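PDB 1VL4: PmbA-related protein from Thermotoga maritima, which is of uncertain function but belongs to the PmbA/TldD family of the U62 peptidases and may act as a metallopeptidase. Local coordinates for residues A[266-280]-A[412-424]. Residues are numbered along the deposited sequence; the frame is centred on the assembly and turned at random.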
loop_
_atom_site.group_PDB
_atom_site.type_symbol
_atom_site.label_atom_id
_atom_site.label_comp_id
_atom_site.label_asym_id
_atom_site.label_seq_id
_atom_site.Cartn_x
_atom_site.Cartn_y
_atom_site.Cartn_z
ATOM N N PRO A 266 22.888 -8.633 -5.193
ATOM C CA PRO A 266 23.825 -9.751 -5.258
ATOM C C PRO A 266 24.587 -9.834 -6.613
ATOM O O PRO A 266 25.391 -10.732 -6.790
ATOM C CB PRO A 266 22.908 -10.959 -5.042
ATOM C CG PRO A 266 21.633 -10.558 -5.702
ATOM C CD PRO A 266 21.492 -9.080 -5.382
ATOM N N LEU A 267 24.338 -8.904 -7.542
ATOM C CA LEU A 267 25.043 -8.818 -8.818
ATOM C C LEU A 267 26.250 -7.863 -8.856
ATOM O O LEU A 267 26.917 -7.734 -9.887
ATOM C CB LEU A 267 24.049 -8.403 -9.940
ATOM C CG LEU A 267 22.912 -9.386 -10.222
ATOM C CD1 LEU A 267 21.955 -8.811 -11.263
ATOM C CD2 LEU A 267 23.429 -10.702 -10.716
ATOM N N LYS A 268 26.557 -7.197 -7.755
ATOM C CA LYS A 268 27.734 -6.316 -7.745
ATOM C C LYS A 268 28.979 -7.101 -8.149
ATOM O O LYS A 268 29.204 -8.216 -7.664
ATOM C CB LYS A 268 27.932 -5.685 -6.374
ATOM C CG LYS A 268 28.922 -4.527 -6.378
ATOM C CD LYS A 268 29.308 -4.067 -4.964
ATOM C CE LYS A 268 29.363 -2.533 -4.876
ATOM N NZ LYS A 268 30.065 -1.907 -6.042
ATOM N N GLY A 269 29.770 -6.526 -9.058
ATOM C CA GLY A 269 31.003 -7.167 -9.535
ATOM C C GLY A 269 30.860 -8.283 -10.577
ATOM O O GLY A 269 31.871 -8.899 -10.994
ATOM N N LYS A 270 29.627 -8.500 -11.047
ATOM C CA LYS A 270 29.328 -9.608 -11.926
ATOM C C LYS A 270 29.141 -9.195 -13.385
ATOM O O LYS A 270 28.804 -10.018 -14.216
ATOM C CB LYS A 270 28.078 -10.330 -11.436
ATOM C CG LYS A 270 28.114 -10.773 -9.987
ATOM C CD LYS A 270 28.286 -12.274 -9.826
ATOM C CE LYS A 270 27.768 -12.759 -8.478
ATOM N NZ LYS A 270 26.297 -12.550 -8.403
ATOM N N LEU A 271 29.370 -7.939 -13.728
ATOM C CA LEU A 271 29.209 -7.565 -15.116
ATOM C C LEU A 271 30.151 -8.464 -15.889
ATOM O O LEU A 271 31.286 -8.705 -15.481
ATOM C CB LEU A 271 29.504 -6.077 -15.371
ATOM C CG LEU A 271 28.438 -5.071 -14.915
ATOM C CD1 LEU A 271 28.993 -3.642 -14.958
ATOM C CD2 LEU A 271 27.167 -5.166 -15.763
ATOM N N GLY A 272 29.671 -9.021 -16.985
ATOM C CA GLY A 272 30.511 -9.805 -17.843
ATOM C C GLY A 272 30.622 -11.258 -17.434
ATOM O O GLY A 272 31.207 -12.031 -18.154
ATOM N N GLU A 273 30.017 -11.646 -16.323
ATOM C CA GLU A 273 30.134 -13.027 -15.842
ATOM C C GLU A 273 28.901 -13.837 -16.242
ATOM O O GLU A 273 27.849 -13.262 -16.551
ATOM C CB GLU A 273 30.264 -13.032 -14.327
ATOM C CG GLU A 273 31.470 -12.235 -13.830
ATOM C CD GLU A 273 31.701 -12.384 -12.348
ATOM O OE1 GLU A 273 30.805 -12.917 -11.639
ATOM O OE2 GLU A 273 32.784 -11.954 -11.885
ATOM N N GLN A 274 29.023 -15.168 -16.201
ATOM C CA GLN A 274 27.881 -16.059 -16.456
ATOM C C GLN A 274 26.985 -16.242 -15.254
ATOM O O GLN A 274 27.144 -17.175 -14.459
ATOM C CB GLN A 274 28.345 -17.427 -16.942
ATOM C CG GLN A 274 28.725 -17.416 -18.381
ATOM C CD GLN A 274 27.736 -18.134 -19.217
ATOM O OE1 GLN A 274 26.537 -17.856 -19.170
ATOM N NE2 GLN A 274 28.224 -19.102 -19.985
ATOM N N VAL A 275 26.034 -15.342 -15.137
ATOM C CA VAL A 275 25.102 -15.358 -14.041
ATOM C C VAL A 275 23.993 -16.382 -14.262
ATOM O O VAL A 275 23.465 -16.991 -13.322
ATOM C CB VAL A 275 24.542 -13.947 -13.849
ATOM C CG1 VAL A 275 23.254 -13.953 -13.050
ATOM C CG2 VAL A 275 25.595 -13.107 -13.178
ATOM N N GLY A 276 23.605 -16.542 -15.519
ATOM C CA GLY A 276 22.608 -17.525 -15.848
ATOM C C GLY A 276 23.118 -18.608 -16.761
ATOM O O GLY A 276 24.235 -18.555 -17.294
ATOM N N ASN A 277 22.258 -19.589 -16.956
ATOM C CA ASN A 277 22.487 -20.624 -17.962
ATOM C C ASN A 277 22.587 -19.982 -19.356
ATOM O O ASN A 277 21.949 -18.979 -19.609
ATOM C CB ASN A 277 21.337 -21.611 -17.925
ATOM C CG ASN A 277 21.637 -22.853 -18.677
ATOM O OD1 ASN A 277 21.533 -22.883 -19.898
ATOM N ND2 ASN A 277 22.033 -23.878 -17.967
ATOM N N PRO A 278 23.458 -20.511 -20.221
ATOM C CA PRO A 278 23.522 -20.070 -21.601
ATOM C C PRO A 278 22.200 -19.991 -22.337
ATOM O O PRO A 278 22.068 -19.141 -23.248
ATOM C CB PRO A 278 24.411 -21.097 -22.259
ATOM C CG PRO A 278 25.398 -21.439 -21.181
ATOM C CD PRO A 278 24.533 -21.456 -19.903
ATOM N N ALA A 279 21.242 -20.846 -21.941
ATOM C CA ALA A 279 19.879 -20.811 -22.486
ATOM C C ALA A 279 19.078 -19.549 -22.146
ATOM O O ALA A 279 18.049 -19.312 -22.755
ATOM C CB ALA A 279 19.098 -22.036 -22.052
ATOM N N VAL A 280 19.544 -18.724 -21.211
ATOM C CA VAL A 280 18.726 -17.679 -20.647
ATOM C C VAL A 280 19.201 -16.322 -21.157
ATOM O O VAL A 280 20.341 -15.961 -20.907
ATOM C CB VAL A 280 18.791 -17.689 -19.129
ATOM C CG1 VAL A 280 18.129 -16.386 -18.510
ATOM C CG2 VAL A 280 18.137 -18.931 -18.599
ATOM N N PHE A 412 17.292 -17.101 -6.473
ATOM C CA PHE A 412 16.923 -16.716 -7.820
ATOM C C PHE A 412 18.092 -16.825 -8.828
ATOM O O PHE A 412 17.878 -17.252 -9.960
ATOM C CB PHE A 412 16.309 -15.297 -7.839
ATOM C CG PHE A 412 15.667 -14.952 -9.157
ATOM C CD1 PHE A 412 14.472 -15.543 -9.529
ATOM C CD2 PHE A 412 16.313 -14.119 -10.069
ATOM C CE1 PHE A 412 13.904 -15.264 -10.787
ATOM C CE2 PHE A 412 15.769 -13.849 -11.300
ATOM C CZ PHE A 412 14.560 -14.441 -11.669
ATOM N N LEU A 413 19.314 -16.478 -8.411
ATOM C CA LEU A 413 20.455 -16.525 -9.320
ATOM C C LEU A 413 20.818 -17.957 -9.679
ATOM O O LEU A 413 21.094 -18.234 -10.836
ATOM C CB LEU A 413 21.672 -15.777 -8.777
ATOM C CG LEU A 413 21.452 -14.259 -8.564
ATOM C CD1 LEU A 413 22.761 -13.544 -8.154
ATOM C CD2 LEU A 413 20.815 -13.613 -9.785
ATOM N N ASP A 414 20.764 -18.856 -8.711
ATOM C CA ASP A 414 20.970 -20.282 -8.964
ATOM C C ASP A 414 19.877 -20.845 -9.862
ATOM O O ASP A 414 20.137 -21.657 -10.706
ATOM C CB ASP A 414 20.973 -21.075 -7.658
ATOM C CG ASP A 414 22.228 -20.845 -6.832
ATOM O OD1 ASP A 414 23.337 -20.793 -7.423
ATOM O OD2 ASP A 414 22.101 -20.735 -5.589
ATOM N N LEU A 415 18.646 -20.432 -9.645
ATOM C CA LEU A 415 17.554 -20.754 -10.560
ATOM C C LEU A 415 17.908 -20.412 -12.013
ATOM O O LEU A 415 17.751 -21.258 -12.899
ATOM C CB LEU A 415 16.292 -19.992 -10.154
ATOM C CG LEU A 415 15.010 -20.456 -10.847
ATOM C CD1 LEU A 415 13.831 -20.381 -9.900
ATOM C CD2 LEU A 415 14.745 -19.661 -12.119
ATOM N N LEU A 416 18.389 -19.179 -12.236
ATOM C CA LEU A 416 18.804 -18.722 -13.546
ATOM C C LEU A 416 19.874 -19.620 -14.110
ATOM O O LEU A 416 19.861 -19.890 -15.319
ATOM C CB LEU A 416 19.316 -17.262 -13.540
ATOM C CG LEU A 416 18.281 -16.167 -13.252
ATOM C CD1 LEU A 416 18.924 -14.765 -13.146
ATOM C CD2 LEU A 416 17.146 -16.190 -14.269
ATOM N N ARG A 417 20.798 -20.074 -13.244
ATOM C CA ARG A 417 21.858 -20.992 -13.671
ATOM C C ARG A 417 21.319 -22.333 -14.120
ATOM O O ARG A 417 21.896 -22.953 -14.991
ATOM C CB ARG A 417 22.894 -21.280 -12.558
ATOM C CG ARG A 417 23.782 -20.125 -12.152
ATOM C CD ARG A 417 24.825 -19.828 -13.201
ATOM N NE ARG A 417 25.905 -20.813 -13.192
ATOM C CZ ARG A 417 26.741 -21.035 -14.203
ATOM N NH1 ARG A 417 27.688 -21.947 -14.066
ATOM N NH2 ARG A 417 26.618 -20.378 -15.360
ATOM N N LYS A 418 20.242 -22.790 -13.491
ATOM C CA LYS A 418 19.674 -24.115 -13.724
ATOM C C LYS A 418 18.526 -24.125 -14.718
ATOM O O LYS A 418 17.892 -25.143 -14.927
ATOM C CB LYS A 418 19.208 -24.692 -12.395
ATOM C CG LYS A 418 20.399 -24.974 -11.462
ATOM C CD LYS A 418 20.008 -25.726 -10.197
ATOM C CE LYS A 418 19.157 -24.894 -9.235
ATOM N NZ LYS A 418 18.915 -25.685 -7.971
ATOM N N ILE A 419 18.233 -22.998 -15.342
ATOM C CA ILE A 419 17.261 -23.058 -16.457
ATOM C C ILE A 419 17.960 -23.729 -17.666
ATOM O O ILE A 419 18.845 -23.158 -18.279
ATOM C CB ILE A 419 16.657 -21.693 -16.804
ATOM C CG1 ILE A 419 15.741 -21.221 -15.650
ATOM C CG2 ILE A 419 15.826 -21.792 -18.112
ATOM C CD1 ILE A 419 15.387 -19.700 -15.677
ATOM N N VAL A 420 17.576 -24.958 -17.962
ATOM C CA VAL A 420 18.215 -25.690 -19.041
ATOM C C VAL A 420 17.437 -25.649 -20.372
ATOM O O VAL A 420 18.014 -25.872 -21.420
ATOM C CB VAL A 420 18.530 -27.180 -18.607
ATOM C CG1 VAL A 420 19.447 -27.186 -17.400
ATOM C CG2 VAL A 420 17.262 -27.991 -18.319
ATOM N N LEU A 421 16.138 -25.371 -20.319
ATOM C CA LEU A 421 15.303 -25.224 -21.508
ATOM C C LEU A 421 14.209 -24.213 -21.295
ATOM O O LEU A 421 13.590 -24.176 -20.226
ATOM C CB LEU A 421 14.619 -26.539 -21.853
ATOM C CG LEU A 421 15.349 -27.652 -22.594
ATOM C CD1 LEU A 421 14.415 -28.875 -22.620
ATOM C CD2 LEU A 421 15.779 -27.216 -24.010
ATOM N N VAL A 422 13.951 -23.428 -22.348
ATOM C CA VAL A 422 13.017 -22.304 -22.334
ATOM C C VAL A 422 11.943 -22.553 -23.394
ATOM O O VAL A 422 12.244 -22.890 -24.525
ATOM C CB VAL A 422 13.761 -20.974 -22.595
ATOM C CG1 VAL A 422 12.846 -19.771 -22.511
ATOM C CG2 VAL A 422 14.949 -20.824 -21.590
ATOM N N GLY A 423 10.701 -22.328 -23.007
ATOM C CA GLY A 423 9.531 -22.542 -23.874
ATOM C C GLY A 423 9.247 -21.398 -24.815
ATOM O O GLY A 423 9.924 -20.361 -24.808
ATOM N N ASN A 424 8.174 -21.560 -25.576
ATOM C CA ASN A 424 7.781 -20.576 -26.557
ATOM C C ASN A 424 6.379 -20.042 -26.202
ATOM O O ASN A 424 5.742 -19.378 -26.998
ATOM C CB ASN A 424 7.881 -21.173 -27.980
ATOM C CG ASN A 424 6.832 -22.244 -28.231
ATOM O OD1 ASN A 424 5.959 -22.472 -27.412
ATOM N ND2 ASN A 424 6.926 -22.909 -29.366
#
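Leu413 pushes its two methyls into the loop 266-280: CD1 lies 3.9 Å from Leu267 CD2 and also meets the Pro266 ring, while CD2 faces Val275 CG1. Met254 of helix 252-255 adds to this apolar patch. Val275 also lies near Leu416, and further along Val280 crosses Ile419 at about a right angle, its CG2 3.6 Å from Ile419 CB. Within the C-terminal PmbA/TldD domain, this packs the long loop leading to strand 282-285 against helix 412-417 and strand 419-422, which pairs antiparallel with 437-444. Beside the last turn of helix 412-417, Asn277 N donates almost straight (174°) to Leu416 O at 2.9 Å. The Asn277 side chain, with CG anti to the backbone N (chi1 -166°), reaches the next carbonyl: ND2 gives Arg417 O a 3.1 Å bond. Its OD1 accepts the N-H of Ala279, in the carbonyl plane and on a lone pair, making an Asx turn. With an alanine here, Arg417 O would probably lose this donor and Ala279 N the acceptor that makes the Asx turn. At the solvent edge Arg417 bends back over the loop, CD 3.1 Å from Val275 O, and presents the edge of its guanidinium toward Gly276 O.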